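Local structure of biofilm-surface layer protein A (Bacillus subtilis, 4BHU) at residues Thr33-Gly38 with Leu79-Ala84; Glu41-Ser46 with Asn69-Arg74; Tyr102-Glu107 with Ala121-Ala126. The protein self-polymerises into a stable, compression-resistant layer on the biofilm surface that makes it water-repellent, and is required for complex colony architecture. The protein carries 1 engineered substitution. All coordinates share one frame; numbering follows the deposited sequence. Where two conformers were deposited one is given.

Contact 1 (Thr33-Gly38 with Leu79-Ala84); sequences TLLSLG and LDLLGA
Thr33 and Asp80 meet beside a short antiparallel ladder, Leu35-Leu37 against Leu79-Leu81, in the leucine-rich hydrophobic cap that this family adds to its immunoglobulin-like fold. Asp80 OD2 accepts two bonds from Thr33. Thr33 N, 2.8 Å from Asp80 OD2, lies nearly in line with its C-O bond; Thr33 OG1, 2.7 Å from the same Asp80 OD2, comes on its anti side, 32° out of the carboxylate plane. Both donors come from the same side of that plane, and threonine suits the place because its hydroxyl sits close to its own amide. With CG turned anti to the Asp80 nitrogen (chi1 -167°), the carboxylate swings across to them. Ser36 and Asp80 form the hydrogen-bonded backbone pair, Ser36 N to Asp80 O measuring 3.0 Å. A type I' turn, Leu81-Ala84, follows, and Gly83 N donates to Thr33 O at 2.8 Å, bent to 136° at the hydrogen.

The other face of the ladder carries Leu35, Leu37, Leu79 and Leu81. Leu35 CD1 comes within 4.2 Å of Leu81 CD1. Leu37 packs on Leu77 and Leu81 on Leu81 of one neighbouring subunit, and Leu79 on Leu111 of another.

Farther out, Ser112 bonds to the Ser36 hydroxyl, while Gly85 N donates to Asp80 OD1, holding the carboxylate's second oxygen.

Contact 2 (Glu41-Ser46 with Asn69-Arg74); sequences EFTLPS and NGKTVR
Phe42 and Val73 form the hydrogen-bonded pair of an antiparallel ladder, Glu41-Thr43 against Thr72-Arg74, within the larger sheet of the immunoglobulin-like domain. This is the tight side. Phe42 N reaches Val73 O at 2.7 Å, nearly straight (169°) and in the carbonyl plane. Val73 O also lies at the edge of the Phe42 ring, 3.9 Å from Phe42 CD1. CB of Phe42 and CB of Val73 stand 4.3 Å apart. Both residues are apolar and buried, the Phe42 ring reaching Met56, Phe87 and Ala106 while the short Val73 fills in beside it against Met56, Ala50 and Leu61. Beyond them Leu44 lays CD1 against Gly70 O at 3.6 Å.

The opposite face, bearing Glu41, Thr43 and Thr72, is polar and wetter. One water bonds to Thr43 OG1 and Thr72 OG1 and donates to Glu41 OE2; Thr72 OG1 also bonds Asn68. Glu41 CG rests 3.5 Å from Thr72 CG2. Glu41 and Arg74 run side by side with opposite charges, but their modelled approach is too close for its details to be trusted.

Lys71, whose neighbour Thr72 joins it in a classic bulge opposite Leu67, has a long chain that slides past Thr43 CG2 and bends only at its end (chi4 76°). Lys71 NZ donates to Leu44 O at 2.8 Å and to a second water, which also bonds Ser46 OG.

Contact 3 (Tyr102-Glu107 with Ala121-Ala126); sequences YTFRAE and ASIDVA
Four backbone hydrogen bonds join Tyr102 and Phe104 to Ile123 and Ala121. Tyr102 N to Ile123 O and Ile123 N to Tyr102 O are both 2.9 Å. In the next hydrogen-bonded pair the two bonds differ: Phe104 N points almost straight at Ala121 O, 2.8 Å away with 173° at the hydrogen, whereas Ala121 N is 3.2 Å from Phe104 O. Between these pairs lies the non-hydrogen-bonded pair Thr103-Ser122, where the chains draw closer and Ser122 CA makes a CA-H...O contact of 3.1 Å with Tyr102 O.

The apolar contacts lie on the face that carries Tyr102, Phe104, Ala121 and Ile123. Ile123 presents its long branch to the Phe104 ring: Ile123 CD1 is 3.8 Å from Phe104 CE1, at the ring edge and near its plane. It gets there because CG1 lies between the backbone N and the carbonyl carbon (chi1 60°), while CG2 is left beside the N. Farther along, Val125 CG2 approaches Tyr102 CD1 obliquely, at 3.9 Å.

This face looks into the core of the immunoglobulin-like sandwich. Ala121 and Ile123 pack on Ala10 of strand 7-12, Phe104 touches Leu27 of strand 22-30, and Phe48 meets both aromatic rings, edge-to-face with Tyr102. The Tyr102 hydroxyl, the polar end of its ring, bonds Ala98 O. The small Ala121 suits its position close under the facing strand, where the large Phe104 and Ile123 extend deeper into the interior.

The other face carries small polar residues. Thr103 OG1 lies 3.8 Å from Ser122 CB, and small hydroxyl residues are at home on this more solvent-accessible side.

All three contacts lie in the biofilm surface layer A domain, which makes up nearly all of this fragment of the full protein, and in one branched antiparallel sheet. Contacts 1 and 2 share strand 72-81, whose two ends pair with the consecutive strands 35-37 and 39-43, so contact 2 is nested inside the loop that contact 1 closes; their centres are about 22 Å apart. Contact 3 follows later in the chain. Its strand 100-109 lies next to 39-43, bringing the centres of contacts 2 and 3 to about 12 Å. Contacts 1 and 3 lie on opposite sides of the chain's centre: the sheet runs from the sandwich body to the apolar cap, consistent with a protein that gives biofilms a water-repellent surface.

Contact 1 (Thr33-Gly38 with Leu79-Ala84)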
loop_
_atom_site.group_PDB
_atom_site.type_symbol
_atom_site.label_atom_id
_atom_site.label_comp_id
_atom_site.label_asym_id
_atom_site.label_seq_id
_atom_site.Cartn_x
_atom_site.Cartn_y
_atom_site.Cartn_z
ATOM N N THR C 33 7.780 7.220 -9.033
ATOM C CA THR C 33 8.211 7.712 -7.749
ATOM C C THR C 33 7.469 7.010 -6.619
ATOM O O THR C 33 6.410 6.378 -6.805
ATOM C CB THR C 33 8.012 9.236 -7.588
ATOM O OG1 THR C 33 6.608 9.544 -7.577
ATOM C CG2 THR C 33 8.720 10.043 -8.697
ATOM N N LEU C 34 8.000 7.167 -5.418
ATOM C CA LEU C 34 7.339 6.635 -4.250
ATOM C C LEU C 34 6.048 7.399 -3.987
ATOM O O LEU C 34 4.998 6.794 -3.783
ATOM C CB LEU C 34 8.250 6.679 -3.045
ATOM C CG LEU C 34 9.298 5.575 -2.988
ATOM C CD1 LEU C 34 10.128 5.750 -1.739
ATOM C CD2 LEU C 34 8.649 4.202 -3.030
ATOM N N LEU C 35 6.134 8.724 -4.025
ATOM C CA LEU C 35 4.998 9.621 -3.801
ATOM C C LEU C 35 5.297 10.965 -4.456
ATOM O O LEU C 35 6.342 11.569 -4.202
ATOM C CB LEU C 35 4.784 9.826 -2.305
ATOM C CG LEU C 35 3.603 10.647 -1.835
ATOM C CD1 LEU C 35 2.287 10.034 -2.342
ATOM C CD2 LEU C 35 3.638 10.765 -0.295
ATOM N N SER C 36 4.398 11.431 -5.317
ATOM C CA SER C 36 4.520 12.747 -5.940
ATOM C C SER C 36 3.160 13.426 -5.991
ATOM O O SER C 36 2.132 12.791 -6.214
ATOM C CB SER C 36 5.084 12.675 -7.367
ATOM O OG SER C 36 6.390 12.151 -7.401
ATOM N N LEU C 37 3.179 14.729 -5.818
ATOM C CA LEU C 37 1.981 15.535 -5.868
ATOM C C LEU C 37 2.326 16.902 -6.459
ATOM O O LEU C 37 3.123 17.669 -5.880
ATOM C CB LEU C 37 1.456 15.696 -4.448
ATOM C CG LEU C 37 0.037 16.167 -4.289
ATOM C CD1 LEU C 37 -0.502 15.743 -2.898
ATOM C CD2 LEU C 37 0.022 17.676 -4.477
ATOM N N GLY C 38 1.773 17.209 -7.634
ATOM C CA GLY C 38 1.995 18.503 -8.237
ATOM C C GLY C 38 2.246 18.431 -9.736
ATOM O O GLY C 38 1.764 17.532 -10.402
ATOM N N LEU C 79 -0.670 13.015 -9.428
ATOM C CA LEU C 79 -0.450 12.209 -8.226
ATOM C C LEU C 79 0.266 10.933 -8.661
ATOM O O LEU C 79 -0.047 10.361 -9.719
ATOM C CB LEU C 79 -1.782 11.894 -7.559
ATOM C CG LEU C 79 -1.764 11.093 -6.238
ATOM C CD1 LEU C 79 -1.064 11.894 -5.170
ATOM C CD2 LEU C 79 -3.216 10.798 -5.854
ATOM N N ASP C 80 1.248 10.511 -7.866
ATOM C CA ASP C 80 1.937 9.263 -8.077
ATOM C C ASP C 80 2.105 8.618 -6.712
ATOM O O ASP C 80 2.317 9.317 -5.709
ATOM C CB ASP C 80 3.333 9.490 -8.708
ATOM C CG ASP C 80 3.961 8.206 -9.247
ATOM O OD1 ASP C 80 3.236 7.236 -9.518
ATOM O OD2 ASP C 80 5.211 8.166 -9.448
ATOM N N LEU C 81 2.042 7.299 -6.711
ATOM C CA LEU C 81 2.207 6.466 -5.515
ATOM C C LEU C 81 2.798 5.126 -5.960
ATOM O O LEU C 81 2.253 4.454 -6.840
ATOM C CB LEU C 81 0.854 6.255 -4.839
ATOM C CG LEU C 81 0.872 5.303 -3.629
ATOM C CD1 LEU C 81 1.642 5.914 -2.503
ATOM C CD2 LEU C 81 -0.552 4.939 -3.184
ATOM N N LEU C 82 3.956 4.765 -5.408
ATOM C CA LEU C 82 4.571 3.464 -5.655
ATOM C C LEU C 82 4.836 3.157 -7.123
ATOM O O LEU C 82 4.890 2.011 -7.535
ATOM C CB LEU C 82 3.754 2.337 -4.991
ATOM C CG LEU C 82 3.574 2.502 -3.475
ATOM C CD1 LEU C 82 2.585 1.495 -2.853
ATOM C CD2 LEU C 82 4.922 2.440 -2.742
ATOM N N GLY C 83 5.067 4.191 -7.918
ATOM C CA GLY C 83 5.332 4.001 -9.321
ATOM C C GLY C 83 4.116 3.525 -10.104
ATOM O O GLY C 83 4.263 3.058 -11.238
ATOM N N ALA C 84 2.922 3.661 -9.521
ATOM C CA ALA C 84 1.688 3.254 -10.222
ATOM C C ALA C 84 1.054 4.314 -11.124
ATOM O O ALA C 84 0.196 3.981 -11.946
ATOM C CB ALA C 84 0.647 2.769 -9.216
#

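Contact 2 (Glu41-Ser46 with Asn69-Arg74)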
loop_
_atom_site.group_PDB
_atom_site.type_symbol
_atom_site.label_atom_id
_atom_site.label_comp_id
_atom_site.label_asym_id
_atom_site.label_seq_id
_atom_site.Cartn_x
_atom_site.Cartn_y
_atom_site.Cartn_z
ATOM N N GLU C 41 5.196 17.694 -16.574
ATOM C CA GLU C 41 5.215 18.462 -17.818
ATOM C C GLU C 41 5.812 17.665 -18.980
ATOM O O GLU C 41 6.889 17.100 -18.842
ATOM C CB GLU C 41 6.026 19.729 -17.533
ATOM C CG GLU C 41 6.324 20.652 -18.656
ATOM C CD GLU C 41 7.145 21.853 -18.167
ATOM O OE1 GLU C 41 6.610 22.600 -17.329
ATOM O OE2 GLU C 41 8.313 22.029 -18.601
ATOM N N PHE C 42 5.119 17.653 -20.119
ATOM C CA PHE C 42 5.634 17.095 -21.363
ATOM C C PHE C 42 6.172 18.225 -22.247
ATOM O O PHE C 42 5.599 19.308 -22.280
ATOM C CB PHE C 42 4.520 16.395 -22.181
ATOM C CG PHE C 42 3.975 15.121 -21.582
ATOM C CD1 PHE C 42 3.051 15.157 -20.557
ATOM C CD2 PHE C 42 4.351 13.889 -22.098
ATOM C CE1 PHE C 42 2.519 13.975 -20.034
ATOM C CE2 PHE C 42 3.835 12.708 -21.592
ATOM C CZ PHE C 42 2.900 12.750 -20.570
ATOM N N THR C 43 7.257 17.944 -22.966
ATOM C CA THR C 43 7.861 18.885 -23.920
ATOM C C THR C 43 7.918 18.198 -25.276
ATOM O O THR C 43 8.421 17.082 -25.380
ATOM C CB THR C 43 9.302 19.257 -23.530
ATOM O OG1 THR C 43 9.331 19.754 -22.196
ATOM C CG2 THR C 43 9.873 20.339 -24.473
ATOM N N LEU C 44 7.392 18.859 -26.306
ATOM C CA LEU C 44 7.293 18.272 -27.629
ATOM C C LEU C 44 8.381 18.907 -28.507
ATOM O O LEU C 44 8.647 20.092 -28.390
ATOM C CB LEU C 44 5.936 18.551 -28.274
ATOM C CG LEU C 44 4.679 18.313 -27.442
ATOM C CD1 LEU C 44 3.455 18.564 -28.264
ATOM C CD2 LEU C 44 4.653 16.929 -26.891
ATOM N N PRO C 45 8.975 18.120 -29.396
ATOM C CA PRO C 45 10.049 18.655 -30.245
ATOM C C PRO C 45 9.463 19.429 -31.430
ATOM O O PRO C 45 8.293 19.237 -31.779
ATOM C CB PRO C 45 10.768 17.392 -30.702
ATOM C CG PRO C 45 9.662 16.384 -30.839
ATOM C CD PRO C 45 8.672 16.720 -29.725
ATOM N N SER C 46 10.253 20.323 -32.022
ATOM C CA SER C 46 9.817 21.002 -33.223
ATOM C C SER C 46 9.308 19.990 -34.236
ATOM O O SER C 46 9.954 18.951 -34.464
ATOM C CB SER C 46 10.964 21.828 -33.840
ATOM O OG SER C 46 11.567 22.611 -32.832
ATOM N N ASN C 69 3.387 28.176 -26.925
ATOM C CA ASN C 69 2.828 27.918 -28.252
ATOM C C ASN C 69 2.718 26.446 -28.680
ATOM O O ASN C 69 3.064 26.064 -29.805
ATOM C CB ASN C 69 3.571 28.738 -29.301
ATOM C CG ASN C 69 2.799 29.972 -29.690
ATOM O OD1 ASN C 69 1.994 29.947 -30.626
ATOM N ND2 ASN C 69 2.997 31.051 -28.940
ATOM N N GLY C 70 2.199 25.630 -27.775
ATOM C CA GLY C 70 1.859 24.259 -28.095
ATOM C C GLY C 70 2.982 23.271 -27.869
ATOM O O GLY C 70 2.815 22.093 -28.148
ATOM N N LYS C 71 4.124 23.752 -27.375
ATOM C CA LYS C 71 5.288 22.922 -27.129
ATOM C C LYS C 71 5.280 22.217 -25.762
ATOM O O LYS C 71 5.973 21.223 -25.562
ATOM C CB LYS C 71 6.537 23.803 -27.177
ATOM C CG LYS C 71 7.780 23.112 -26.735
ATOM C CD LYS C 71 9.046 23.938 -27.079
ATOM C CE LYS C 71 10.324 23.123 -26.866
ATOM N NZ LYS C 71 10.590 22.102 -27.946
ATOM N N THR C 72 4.548 22.770 -24.822
ATOM C CA THR C 72 4.538 22.238 -23.456
ATOM C C THR C 72 3.111 21.844 -23.057
ATOM O O THR C 72 2.178 22.604 -23.287
ATOM C CB THR C 72 5.052 23.292 -22.477
ATOM O OG1 THR C 72 6.394 23.641 -22.816
ATOM C CG2 THR C 72 5.002 22.788 -21.034
ATOM N N VAL C 73 2.963 20.666 -22.447
ATOM C CA VAL C 73 1.679 20.210 -21.930
ATOM C C VAL C 73 1.886 19.849 -20.457
ATOM O O VAL C 73 2.746 19.021 -20.128
ATOM C CB VAL C 73 1.108 19.005 -22.703
ATOM C CG1 VAL C 73 -0.183 18.575 -22.059
ATOM C CG2 VAL C 73 0.889 19.347 -24.170
ATOM N N ARG C 74 1.161 20.551 -19.592
ATOM C CA ARG C 74 1.272 20.394 -18.141
ATOM C C ARG C 74 0.089 19.620 -17.533
ATOM O O ARG C 74 -1.051 19.844 -17.906
ATOM C CB ARG C 74 1.227 21.766 -17.486
ATOM C CG ARG C 74 2.531 22.387 -17.153
ATOM C CD ARG C 74 2.350 23.199 -15.868
ATOM N NE ARG C 74 2.912 24.529 -15.976
ATOM C CZ ARG C 74 4.168 24.780 -16.306
ATOM N NH1 ARG C 74 5.006 23.786 -16.576
ATOM N NH2 ARG C 74 4.584 26.031 -16.379
HETATM O O HOH W 1 8.338 22.418 -21.747
HETATM O O HOH W 2 11.073 23.859 -29.972
#

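Contact 3 (Tyr102-Glu107 with Ala121-Ala126)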
loop_
_atom_site.group_PDB
_atom_site.type_symbol
_atom_site.label_atom_id
_atom_site.label_comp_id
_atom_site.label_asym_id
_atom_site.label_seq_id
_atom_site.Cartn_x
_atom_site.Cartn_y
_atom_site.Cartn_z
ATOM N N TYR C 102 12.464 12.101 -33.846
ATOM C CA TYR C 102 11.896 13.169 -33.043
ATOM C C TYR C 102 11.835 12.739 -31.586
ATOM O O TYR C 102 11.312 11.678 -31.294
ATOM C CB TYR C 102 10.502 13.547 -33.526
ATOM C CG TYR C 102 10.520 14.198 -34.895
ATOM C CD1 TYR C 102 10.576 13.426 -36.049
ATOM C CD2 TYR C 102 10.519 15.585 -35.024
ATOM C CE1 TYR C 102 10.636 14.029 -37.328
ATOM C CE2 TYR C 102 10.581 16.197 -36.295
ATOM C CZ TYR C 102 10.622 15.416 -37.427
ATOM O OH TYR C 102 10.675 16.027 -38.661
ATOM N N THR C 103 12.396 13.566 -30.707
ATOM C CA THR C 103 12.574 13.217 -29.285
ATOM C C THR C 103 11.634 14.018 -28.404
ATOM O O THR C 103 11.560 15.231 -28.535
ATOM C CB THR C 103 14.050 13.436 -28.877
ATOM O OG1 THR C 103 14.838 12.526 -29.628
ATOM C CG2 THR C 103 14.315 13.126 -27.398
ATOM N N PHE C 104 10.876 13.307 -27.557
ATOM C CA PHE C 104 9.928 13.907 -26.604
ATOM C C PHE C 104 10.502 13.797 -25.203
ATOM O O PHE C 104 11.292 12.904 -24.936
ATOM C CB PHE C 104 8.570 13.189 -26.671
ATOM C CG PHE C 104 7.952 13.194 -28.052
ATOM C CD1 PHE C 104 8.370 12.315 -29.010
ATOM C CD2 PHE C 104 6.941 14.088 -28.366
ATOM C CE1 PHE C 104 7.823 12.332 -30.298
ATOM C CE2 PHE C 104 6.375 14.108 -29.639
ATOM C CZ PHE C 104 6.829 13.228 -30.609
ATOM N N ARG C 105 10.121 14.718 -24.332
ATOM C CA ARG C 105 10.548 14.688 -22.948
ATOM C C ARG C 105 9.366 14.801 -22.000
ATOM O O ARG C 105 8.374 15.441 -22.310
ATOM C CB ARG C 105 11.441 15.872 -22.702
ATOM C CG ARG C 105 12.235 15.846 -21.434
ATOM C CD ARG C 105 13.697 16.132 -21.861
ATOM N NE ARG C 105 14.085 17.442 -21.435
ATOM C CZ ARG C 105 15.278 17.991 -21.622
ATOM N NH1 ARG C 105 16.245 17.382 -22.304
ATOM N NH2 ARG C 105 15.473 19.186 -21.126
ATOM N N ALA C 106 9.499 14.195 -20.828
ATOM C CA ALA C 106 8.526 14.377 -19.767
ATOM C C ALA C 106 9.283 14.501 -18.468
ATOM O O ALA C 106 10.278 13.783 -18.261
ATOM C CB ALA C 106 7.543 13.208 -19.743
ATOM N N GLU C 107 8.855 15.450 -17.637
ATOM C CA GLU C 107 9.562 15.809 -16.428
ATOM C C GLU C 107 8.647 16.011 -15.238
ATOM O O GLU C 107 7.539 16.508 -15.357
ATOM C CB GLU C 107 10.347 17.094 -16.618
ATOM C CG GLU C 107 11.407 17.265 -15.538
ATOM C CD GLU C 107 12.309 18.459 -15.792
ATOM O OE1 GLU C 107 12.130 19.120 -16.843
ATOM O OE2 GLU C 107 13.170 18.731 -14.933
ATOM N N ALA C 121 12.102 9.823 -24.995
ATOM C CA ALA C 121 11.797 8.744 -25.923
ATOM C C ALA C 121 11.655 9.340 -27.317
ATOM O O ALA C 121 11.292 10.499 -27.469
ATOM C CB ALA C 121 10.480 8.078 -25.540
ATOM N N SER C 122 11.885 8.541 -28.341
ATOM C CA SER C 122 11.858 9.090 -29.696
ATOM C C SER C 122 10.971 8.274 -30.623
ATOM O O SER C 122 10.632 7.135 -30.326
ATOM C CB SER C 122 13.294 9.144 -30.236
ATOM O OG SER C 122 13.800 7.838 -30.362
ATOM N N ILE C 123 10.553 8.875 -31.741
ATOM C CA ILE C 123 9.869 8.120 -32.783
ATOM C C ILE C 123 10.670 8.382 -34.073
ATOM O O ILE C 123 11.372 9.381 -34.173
ATOM C CB ILE C 123 8.401 8.560 -33.022
ATOM C CG1 ILE C 123 8.361 10.023 -33.445
ATOM C CG2 ILE C 123 7.472 8.295 -31.780
ATOM C CD1 ILE C 123 7.010 10.588 -33.629
ATOM N N ASP C 124 10.545 7.489 -35.039
ATOM C CA ASP C 124 11.094 7.707 -36.381
ATOM C C ASP C 124 9.940 7.917 -37.342
ATOM O O ASP C 124 9.066 7.061 -37.471
ATOM C CB ASP C 124 11.891 6.494 -36.857
ATOM C CG ASP C 124 13.239 6.342 -36.152
ATOM O OD1 ASP C 124 13.654 7.237 -35.387
ATOM O OD2 ASP C 124 13.901 5.317 -36.396
ATOM N N VAL C 125 9.934 9.060 -38.013
ATOM C CA VAL C 125 8.996 9.310 -39.096
ATOM C C VAL C 125 9.683 8.845 -40.379
ATOM O O VAL C 125 10.793 9.287 -40.682
ATOM C CB VAL C 125 8.630 10.803 -39.182
ATOM C CG1 VAL C 125 7.728 11.079 -40.408
ATOM C CG2 VAL C 125 7.927 11.254 -37.885
ATOM N N ALA C 126 9.014 7.960 -41.119
ATOM C CA ALA C 126 9.554 7.360 -42.332
ATOM C C ALA C 126 9.489 8.284 -43.563
ATOM O O ALA C 126 8.644 9.172 -43.647
ATOM C CB ALA C 126 8.798 6.068 -42.625
#